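Local coordinates for restriction endonuclease Hpy99I (PDB 3GOX), which cuts double-stranded DNA at a specific pseudopalindromic target as a type II restriction endonuclease of the beta-beta-alpha-Me family, at residues F90-T95 / G99-R104; I83-D88 / P105-C110. One frame throughout, in Å; residues are numbered along the deposited sequence.

Contact 1 of 2, residues F90-T95 / G99-R104; sequences FEINQT and GRKTTR. With nucleotides of chain C; nucleotides of chain D.
Three oxygens grip the amino group of Lys101. Lys101 NZ donates to Thr95 OG1 at 2.7 Å and to OP2 of DT2 of chain C at 2.8 Å. A weak third bond goes to OP1 of the same phosphate. The lysine and Thr95 lie side by side and point the same way. A bend at chi2 (-61°) carries the lysine chain along the threonine hydroxyl to the phosphate. On the backbone, Thr102 O accepts from two donors, Asn93 N (2.8 Å) and Gln94 N (3.2 Å). Asn93 and Gln94 thus share one partner, which makes a classic beta bulge in the antiparallel hairpin of strands 92-95 and 101-103. The bulged residues meet bases. Asn93 O accepts from N4 of DC3 of chain C in a nearly straight bond (175°). Asn93 ND2 donates to O6 of DG7 of chain D, while its OD1 bonds to another cytosine. Gln94 NE2 reaches a guanine, and its OE1 accepts from Thr95 N. Arg104 extends from CG to NE and runs beside Glu91, pointing the same way. Arg104 NE donates to Glu91 OE1 at 3.0 Å, a salt bridge close to the guanidinium plane, with the carboxylate turned 48° against it. A water also joins Glu91 OE1 to Arg104 NH2. At another place on the guanidinium edge, NH1 and NH2 both donate to N7 of DG7 of chain D. Asn93 ND2 sits 3.4 Å above the guanidinium plane of Arg104, over its centre. Glu91 at the edge and Asn93 over the face probably limit how the guanidinium can turn. At the base of the hairpin, Phe90 CB packs on Thr103 CB at 3.7 Å.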
loop_
_atom_site.group_PDB
_atom_site.type_symbol
_atom_site.label_atom_id
_atom_site.label_comp_id
_atom_site.label_asym_id
_atom_site.label_seq_id
_atom_site.Cartn_x
_atom_site.Cartn_y
_atom_site.Cartn_z
ATOM N N PHE A 90 -8.710 17.204 -8.039
ATOM C CA PHE A 90 -8.028 16.092 -7.372
ATOM C C PHE A 90 -7.075 16.669 -6.333
ATOM O O PHE A 90 -6.462 17.701 -6.578
ATOM C CB PHE A 90 -7.210 15.284 -8.375
ATOM C CG PHE A 90 -8.023 14.703 -9.508
ATOM C CD1 PHE A 90 -8.394 13.378 -9.487
ATOM C CD2 PHE A 90 -8.406 15.476 -10.594
ATOM C CE1 PHE A 90 -9.127 12.830 -10.527
ATOM C CE2 PHE A 90 -9.137 14.927 -11.621
ATOM C CZ PHE A 90 -9.498 13.626 -11.589
ATOM N N GLU A 91 -6.963 15.992 -5.198
ATOM C CA GLU A 91 -6.150 16.427 -4.068
ATOM C C GLU A 91 -4.685 16.038 -4.258
ATOM O O GLU A 91 -4.377 14.864 -4.553
ATOM C CB GLU A 91 -6.702 15.773 -2.804
ATOM C CG GLU A 91 -6.068 16.186 -1.503
ATOM C CD GLU A 91 -6.724 15.499 -0.331
ATOM O OE1 GLU A 91 -6.539 14.278 -0.161
ATOM O OE2 GLU A 91 -7.414 16.199 0.452
ATOM N N ILE A 92 -3.779 17.003 -4.058
ATOM C CA ILE A 92 -2.341 16.725 -4.039
ATOM C C ILE A 92 -2.042 15.743 -2.892
ATOM O O ILE A 92 -2.532 15.915 -1.771
ATOM C CB ILE A 92 -1.486 18.016 -3.915
ATOM C CG1 ILE A 92 -1.495 18.765 -5.248
ATOM C CG2 ILE A 92 -0.052 17.681 -3.558
ATOM C CD1 ILE A 92 -0.829 20.133 -5.206
ATOM N N ASN A 93 -1.239 14.720 -3.181
ATOM C CA ASN A 93 -1.004 13.621 -2.249
ATOM C C ASN A 93 0.463 13.207 -2.042
ATOM O O ASN A 93 0.798 12.658 -0.995
ATOM C CB ASN A 93 -1.811 12.404 -2.716
ATOM C CG ASN A 93 -1.761 11.261 -1.750
ATOM O OD1 ASN A 93 -1.167 10.223 -2.035
ATOM N ND2 ASN A 93 -2.421 11.428 -0.595
ATOM N N GLN A 94 1.325 13.434 -3.023
ATOM C CA GLN A 94 2.724 13.007 -2.929
ATOM C C GLN A 94 3.592 13.876 -3.859
ATOM O O GLN A 94 3.091 14.775 -4.541
ATOM C CB GLN A 94 2.871 11.504 -3.269
ATOM C CG GLN A 94 3.017 10.573 -2.063
ATOM C CD GLN A 94 4.353 10.755 -1.325
ATOM O OE1 GLN A 94 5.157 11.630 -1.656
ATOM N NE2 GLN A 94 4.595 9.915 -0.312
ATOM N N THR A 95 4.891 13.596 -3.848
ATOM C CA THR A 95 5.883 14.278 -4.671
ATOM C C THR A 95 6.788 13.199 -5.249
ATOM O O THR A 95 7.214 12.303 -4.506
ATOM C CB THR A 95 6.760 15.235 -3.823
ATOM O OG1 THR A 95 5.935 16.065 -2.996
ATOM C CG2 THR A 95 7.627 16.106 -4.715
ATOM N N GLY A 99 10.473 16.128 -8.182
ATOM C CA GLY A 99 9.876 17.260 -7.467
ATOM C C GLY A 99 8.462 17.638 -7.892
ATOM O O GLY A 99 7.901 18.600 -7.373
ATOM N N ARG A 100 7.876 16.892 -8.823
ATOM C CA ARG A 100 6.528 17.200 -9.315
ATOM C C ARG A 100 5.471 16.615 -8.386
ATOM O O ARG A 100 5.672 15.555 -7.782
ATOM C CB ARG A 100 6.322 16.658 -10.728
ATOM C CG ARG A 100 7.386 17.100 -11.724
ATOM C CD ARG A 100 7.242 16.374 -13.045
ATOM N NE ARG A 100 7.404 14.929 -12.900
ATOM C CZ ARG A 100 7.172 14.032 -13.860
ATOM N NH1 ARG A 100 6.775 14.412 -15.075
ATOM N NH2 ARG A 100 7.341 12.737 -13.610
ATOM N N LYS A 101 4.333 17.295 -8.287
ATOM C CA LYS A 101 3.277 16.865 -7.379
ATOM C C LYS A 101 2.342 15.871 -8.042
ATOM O O LYS A 101 1.966 15.996 -9.212
ATOM C CB LYS A 101 2.497 18.061 -6.831
ATOM C CG LYS A 101 3.332 19.037 -6.005
ATOM C CD LYS A 101 3.955 18.404 -4.760
ATOM C CE LYS A 101 4.897 19.356 -4.052
ATOM N NZ LYS A 101 5.564 18.721 -2.877
ATOM N N THR A 102 1.982 14.864 -7.261
ATOM C CA THR A 102 1.113 13.791 -7.682
ATOM C C THR A 102 -0.202 13.978 -6.928
ATOM O O THR A 102 -0.198 14.230 -5.721
ATOM C CB THR A 102 1.727 12.415 -7.351
ATOM O OG1 THR A 102 3.107 12.388 -7.762
ATOM C CG2 THR A 102 0.942 11.277 -8.030
ATOM N N THR A 103 -1.309 13.891 -7.651
ATOM C CA THR A 103 -2.639 13.966 -7.074
ATOM C C THR A 103 -3.221 12.559 -6.936
ATOM O O THR A 103 -2.788 11.636 -7.625
ATOM C CB THR A 103 -3.565 14.848 -7.932
ATOM O OG1 THR A 103 -3.591 14.366 -9.281
ATOM C CG2 THR A 103 -3.073 16.296 -7.942
ATOM N N ARG A 104 -4.178 12.384 -6.030
ATOM C CA ARG A 104 -4.861 11.102 -5.888
ATOM C C ARG A 104 -5.512 10.740 -7.222
ATOM O O ARG A 104 -5.898 11.642 -7.968
ATOM C CB ARG A 104 -5.925 11.159 -4.784
ATOM C CG ARG A 104 -5.431 11.422 -3.367
ATOM C CD ARG A 104 -6.544 11.151 -2.408
ATOM N NE ARG A 104 -6.231 11.448 -1.015
ATOM C CZ ARG A 104 -5.696 10.605 -0.128
ATOM N NH1 ARG A 104 -5.303 9.396 -0.478
ATOM N NH2 ARG A 104 -5.519 11.010 1.118
ATOM P P DT C 2 4.393 19.228 0.290
ATOM O OP1 DT C 2 5.729 19.837 0.054
ATOM O OP2 DT C 2 3.665 18.601 -0.842
ATOM O "O5'" DT C 2 4.543 18.145 1.447
ATOM C "C5'" DT C 2 5.183 18.474 2.678
ATOM C "C4'" DT C 2 4.873 17.431 3.727
ATOM O "O4'" DT C 2 3.450 17.342 3.936
ATOM C "C3'" DT C 2 5.285 16.004 3.389
ATOM O "O3'" DT C 2 6.687 15.829 3.627
ATOM C "C2'" DT C 2 4.427 15.213 4.355
ATOM C "C1'" DT C 2 3.125 16.020 4.363
ATOM N N1 DT C 2 2.083 15.496 3.464
ATOM C C2 DT C 2 1.375 14.392 3.878
ATOM O O2 DT C 2 1.584 13.828 4.942
ATOM N N3 DT C 2 0.411 13.967 2.999
ATOM C C4 DT C 2 0.096 14.520 1.774
ATOM O O4 DT C 2 -0.800 14.032 1.099
ATOM C C5 DT C 2 0.887 15.671 1.397
ATOM C C7 DT C 2 0.624 16.335 0.082
ATOM C C6 DT C 2 1.827 16.095 2.250
ATOM P P DC C 3 7.419 14.478 3.153
ATOM O OP1 DC C 3 8.806 14.524 3.685
ATOM O OP2 DC C 3 7.196 14.290 1.696
ATOM O "O5'" DC C 3 6.639 13.329 3.927
ATOM C "C5'" DC C 3 6.754 13.177 5.341
ATOM C "C4'" DC C 3 6.113 11.877 5.762
ATOM O "O4'" DC C 3 4.696 11.903 5.494
ATOM C "C3'" DC C 3 6.627 10.680 4.978
ATOM O "O3'" DC C 3 7.845 10.229 5.578
ATOM C "C2'" DC C 3 5.491 9.684 5.119
ATOM C "C1'" DC C 3 4.247 10.574 5.251
ATOM N N1 DC C 3 3.350 10.613 4.083
ATOM C C2 DC C 3 2.285 9.711 4.018
ATOM O O2 DC C 3 2.165 8.863 4.911
ATOM N N3 DC C 3 1.413 9.787 2.986
ATOM C C4 DC C 3 1.585 10.709 2.036
ATOM N N4 DC C 3 0.679 10.775 1.058
ATOM C C5 DC C 3 2.684 11.614 2.054
ATOM C C6 DC C 3 3.536 11.531 3.086
ATOM P P DG D 7 -7.983 4.755 1.474
ATOM O OP1 DG D 7 -9.329 4.132 1.532
ATOM O OP2 DG D 7 -7.800 6.054 0.785
ATOM O "O5'" DG D 7 -7.465 4.926 2.971
ATOM C "C5'" DG D 7 -7.337 3.790 3.809
ATOM C "C4'" DG D 7 -6.647 4.160 5.101
ATOM O "O4'" DG D 7 -5.363 4.759 4.789
ATOM C "C3'" DG D 7 -7.362 5.186 5.977
ATOM O "O3'" DG D 7 -6.971 4.972 7.334
ATOM C "C2'" DG D 7 -6.798 6.498 5.466
ATOM C "C1'" DG D 7 -5.348 6.129 5.169
ATOM N N9 DG D 7 -4.740 6.901 4.084
ATOM C C8 DG D 7 -5.391 7.465 3.008
ATOM N N7 DG D 7 -4.602 8.158 2.232
ATOM C C5 DG D 7 -3.349 8.040 2.819
ATOM C C6 DG D 7 -2.099 8.605 2.443
ATOM O O6 DG D 7 -1.848 9.373 1.506
ATOM N N1 DG D 7 -1.078 8.214 3.305
ATOM C C2 DG D 7 -1.238 7.402 4.401
ATOM N N2 DG D 7 -0.120 7.137 5.103
ATOM N N3 DG D 7 -2.402 6.890 4.780
ATOM C C4 DG D 7 -3.408 7.247 3.950
HETATM O O HOH W 1 -7.422 13.103 2.105
#

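Contact 2 of 2, residues I83-D88 / P105-C110; sequences ILKNTD and PSCREC. With ZN (zinc ion), chain E; nucleotides of chain D.
Strand 84-86 and the start of helix 108-115 stand well apart, with the nearest CA atoms, those of Lys85 and Cys107, 8.1 Å from each other, and side chains bridge the gap. The gap is at a Cys4 zinc site built from two CxxC pairs. Cys107 and Cys110 supply two of its thiolates, and Cys78 and Cys81 complete it. Cys107 SG binds the zinc ion at 2.4 Å, Cys110 SG at 2.3 Å. Cys107 is also the N-cap of the helix. Its chi1 of 72° sets SG between the backbone N and the carbonyl carbon, and Cys107 SG accepts from Cys110 N at 3.5 Å. The same sulfur therefore holds the metal and caps the helix. Lys85 reaches over from the strand with its chain extended beyond CG. Its CD packs on Cys107 CB, and Lys85 NZ ends 3.3 Å from Cys107 SG. A positive charge this near a metal-bound thiolate would probably offset part of its negative charge. The lysine crosses Glu109 at about a right angle and touches its aliphatic part, at CB and CG; the Glu109 carboxylate pairs with Lys112. A water links Lys85 NZ weakly to Glu109 N. Pro105 packs against the phosphate of DT5 of chain D. Further along, Arg108 ties the helix start to the 3-10 turn at 87-88. Arg108 NE at 3.0 Å and Arg108 NH2 at 3.1 Å both donate to Asp88 O, a side-on grip on one atom. That oxygen lies in the guanidinium plane, while both nitrogens approach from the same face of the Asp88 carbonyl.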
loop_
_atom_site.group_PDB
_atom_site.type_symbol
_atom_site.label_atom_id
_atom_site.label_comp_id
_atom_site.label_asym_id
_atom_site.label_seq_id
_atom_site.Cartn_x
_atom_site.Cartn_y
_atom_site.Cartn_z
ATOM N N ILE A 83 -14.753 10.608 -15.230
ATOM C CA ILE A 83 -15.105 11.903 -15.807
ATOM C C ILE A 83 -13.801 12.678 -15.895
ATOM O O ILE A 83 -12.938 12.578 -14.998
ATOM C CB ILE A 83 -16.150 12.639 -14.932
ATOM C CG1 ILE A 83 -17.444 11.822 -14.920
ATOM C CG2 ILE A 83 -16.377 14.077 -15.404
ATOM C CD1 ILE A 83 -18.473 12.306 -13.891
ATOM N N LEU A 84 -13.653 13.404 -16.998
ATOM C CA LEU A 84 -12.485 14.246 -17.236
ATOM C C LEU A 84 -12.713 15.568 -16.505
ATOM O O LEU A 84 -13.719 16.243 -16.761
ATOM C CB LEU A 84 -12.308 14.472 -18.743
ATOM C CG LEU A 84 -11.136 15.334 -19.211
ATOM C CD1 LEU A 84 -9.818 14.600 -18.975
ATOM C CD2 LEU A 84 -11.363 15.713 -20.698
ATOM N N LYS A 85 -11.823 15.886 -15.564
ATOM C CA LYS A 85 -11.932 17.049 -14.690
ATOM C C LYS A 85 -10.631 17.837 -14.703
ATOM O O LYS A 85 -9.574 17.307 -15.019
ATOM C CB LYS A 85 -12.259 16.596 -13.262
ATOM C CG LYS A 85 -13.624 15.973 -13.128
ATOM C CD LYS A 85 -14.002 15.718 -11.662
ATOM C CE LYS A 85 -15.400 15.113 -11.547
ATOM N NZ LYS A 85 -15.931 15.174 -10.144
ATOM N N ASN A 86 -10.697 19.098 -14.289
ATOM C CA ASN A 86 -9.482 19.885 -14.118
ATOM C C ASN A 86 -8.615 19.287 -13.016
ATOM O O ASN A 86 -9.131 18.668 -12.070
ATOM C CB ASN A 86 -9.808 21.336 -13.776
ATOM C CG ASN A 86 -10.448 22.084 -14.930
ATOM O OD1 ASN A 86 -10.231 21.762 -16.105
ATOM N ND2 ASN A 86 -11.237 23.099 -14.602
ATOM N N THR A 87 -7.299 19.486 -13.132
ATOM C CA THR A 87 -6.330 18.990 -12.135
ATOM C C THR A 87 -6.690 19.366 -10.707
ATOM O O THR A 87 -6.516 18.549 -9.800
ATOM C CB THR A 87 -4.914 19.508 -12.433
ATOM O OG1 THR A 87 -4.533 19.075 -13.740
ATOM C CG2 THR A 87 -3.904 18.985 -11.433
ATOM N N ASP A 88 -7.215 20.578 -10.519
ATOM C CA ASP A 88 -7.601 21.016 -9.168
ATOM C C ASP A 88 -8.830 20.298 -8.592
ATOM O O ASP A 88 -9.158 20.526 -7.425
ATOM C CB ASP A 88 -7.733 22.550 -9.062
ATOM C CG ASP A 88 -8.968 23.120 -9.746
ATOM O OD1 ASP A 88 -9.791 22.390 -10.339
ATOM O OD2 ASP A 88 -9.122 24.366 -9.697
ATOM N N PRO A 105 -5.656 9.445 -7.511
ATOM C CA PRO A 105 -6.293 9.060 -8.794
ATOM C C PRO A 105 -7.804 9.277 -8.803
ATOM O O PRO A 105 -8.391 9.333 -9.895
ATOM C CB PRO A 105 -5.962 7.578 -8.908
ATOM C CG PRO A 105 -5.821 7.109 -7.490
ATOM C CD PRO A 105 -5.215 8.270 -6.744
ATOM N N SER A 106 -8.435 9.371 -7.633
ATOM C CA SER A 106 -9.874 9.622 -7.497
ATOM C C SER A 106 -10.128 11.095 -7.167
ATOM O O SER A 106 -9.439 11.678 -6.323
ATOM C CB SER A 106 -10.467 8.748 -6.387
ATOM O OG SER A 106 -9.999 7.426 -6.447
ATOM N N CYS A 107 -11.104 11.684 -7.854
ATOM C CA CYS A 107 -11.440 13.093 -7.685
ATOM C C CYS A 107 -12.014 13.359 -6.298
ATOM O O CYS A 107 -12.429 12.443 -5.584
ATOM C CB CYS A 107 -12.434 13.539 -8.770
ATOM S SG CYS A 107 -14.112 12.899 -8.589
ATOM N N ARG A 108 -12.064 14.630 -5.925
ATOM C CA ARG A 108 -12.566 15.008 -4.615
ATOM C C ARG A 108 -13.977 14.482 -4.362
ATOM O O ARG A 108 -14.275 14.076 -3.247
ATOM C CB ARG A 108 -12.503 16.521 -4.420
ATOM C CG ARG A 108 -11.094 17.092 -4.434
ATOM C CD ARG A 108 -11.125 18.614 -4.299
ATOM N NE ARG A 108 -9.918 19.246 -4.831
ATOM C CZ ARG A 108 -8.797 19.467 -4.140
ATOM N NH1 ARG A 108 -8.711 19.119 -2.860
ATOM N NH2 ARG A 108 -7.748 20.045 -4.734
ATOM N N GLU A 109 -14.849 14.500 -5.361
ATOM C CA GLU A 109 -16.207 13.989 -5.181
ATOM C C GLU A 109 -16.207 12.488 -4.862
ATOM O O GLU A 109 -16.901 12.048 -3.954
ATOM C CB GLU A 109 -17.083 14.290 -6.399
ATOM C CG GLU A 109 -17.391 15.766 -6.558
ATOM C CD GLU A 109 -18.021 16.358 -5.318
ATOM O OE1 GLU A 109 -19.074 15.837 -4.876
ATOM O OE2 GLU A 109 -17.460 17.338 -4.773
ATOM N N CYS A 110 -15.427 11.708 -5.599
ATOM C CA CYS A 110 -15.389 10.264 -5.397
ATOM C C CYS A 110 -14.684 9.919 -4.081
ATOM O O CYS A 110 -15.007 8.915 -3.457
ATOM C CB CYS A 110 -14.737 9.551 -6.593
ATOM S SG CYS A 110 -15.771 9.559 -8.100
HETATM ZN ZN ZN E . -14.517 10.823 -9.616
ATOM P P DT D 5 -2.270 6.010 -9.006
ATOM O OP1 DT D 5 -3.178 5.276 -9.932
ATOM O OP2 DT D 5 -2.333 7.485 -8.937
ATOM O "O5'" DT D 5 -2.550 5.437 -7.550
ATOM C "C5'" DT D 5 -2.736 4.042 -7.338
ATOM C "C4'" DT D 5 -2.652 3.742 -5.861
ATOM O "O4'" DT D 5 -1.331 4.048 -5.397
ATOM C "C3'" DT D 5 -3.587 4.602 -5.017
ATOM O "O3'" DT D 5 -4.793 3.867 -4.794
ATOM C "C2'" DT D 5 -2.807 4.846 -3.731
ATOM C "C1'" DT D 5 -1.400 4.314 -4.014
ATOM N N1 DT D 5 -0.269 5.194 -3.697
ATOM C C2 DT D 5 0.701 4.698 -2.862
ATOM O O2 DT D 5 0.617 3.607 -2.324
ATOM N N3 DT D 5 1.777 5.527 -2.678
ATOM C C4 DT D 5 1.973 6.777 -3.231
ATOM O O4 DT D 5 3.010 7.389 -2.998
ATOM C C5 DT D 5 0.894 7.254 -4.073
ATOM C C7 DT D 5 1.004 8.607 -4.705
ATOM C C6 DT D 5 -0.162 6.450 -4.255
HETATM O O HOH W 2 -13.988 16.627 -7.818
#

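In the fold
The two contacts have centres about 12 Å apart and lie in the same His-Me finger beta4-alpha2 domain. Contact 1 is nested inside the loop that contact 2 closes. Along the chain, strand 84-86 leads to the hairpin strands 92-95 and 101-103, and helix 108-115 follows. Phe90 connects the two contacts: its ring packs on the backbone of residues 105-107 and on the zinc ligands Cys78 and Cys107. The DNA-reading hairpin thus rises directly from the zinc site. In the second subunit, Ala97 packs on Thr95 and Lys101, so contact 1 also borders the other copy. Within the assembly, no other protein chain touches contact 2.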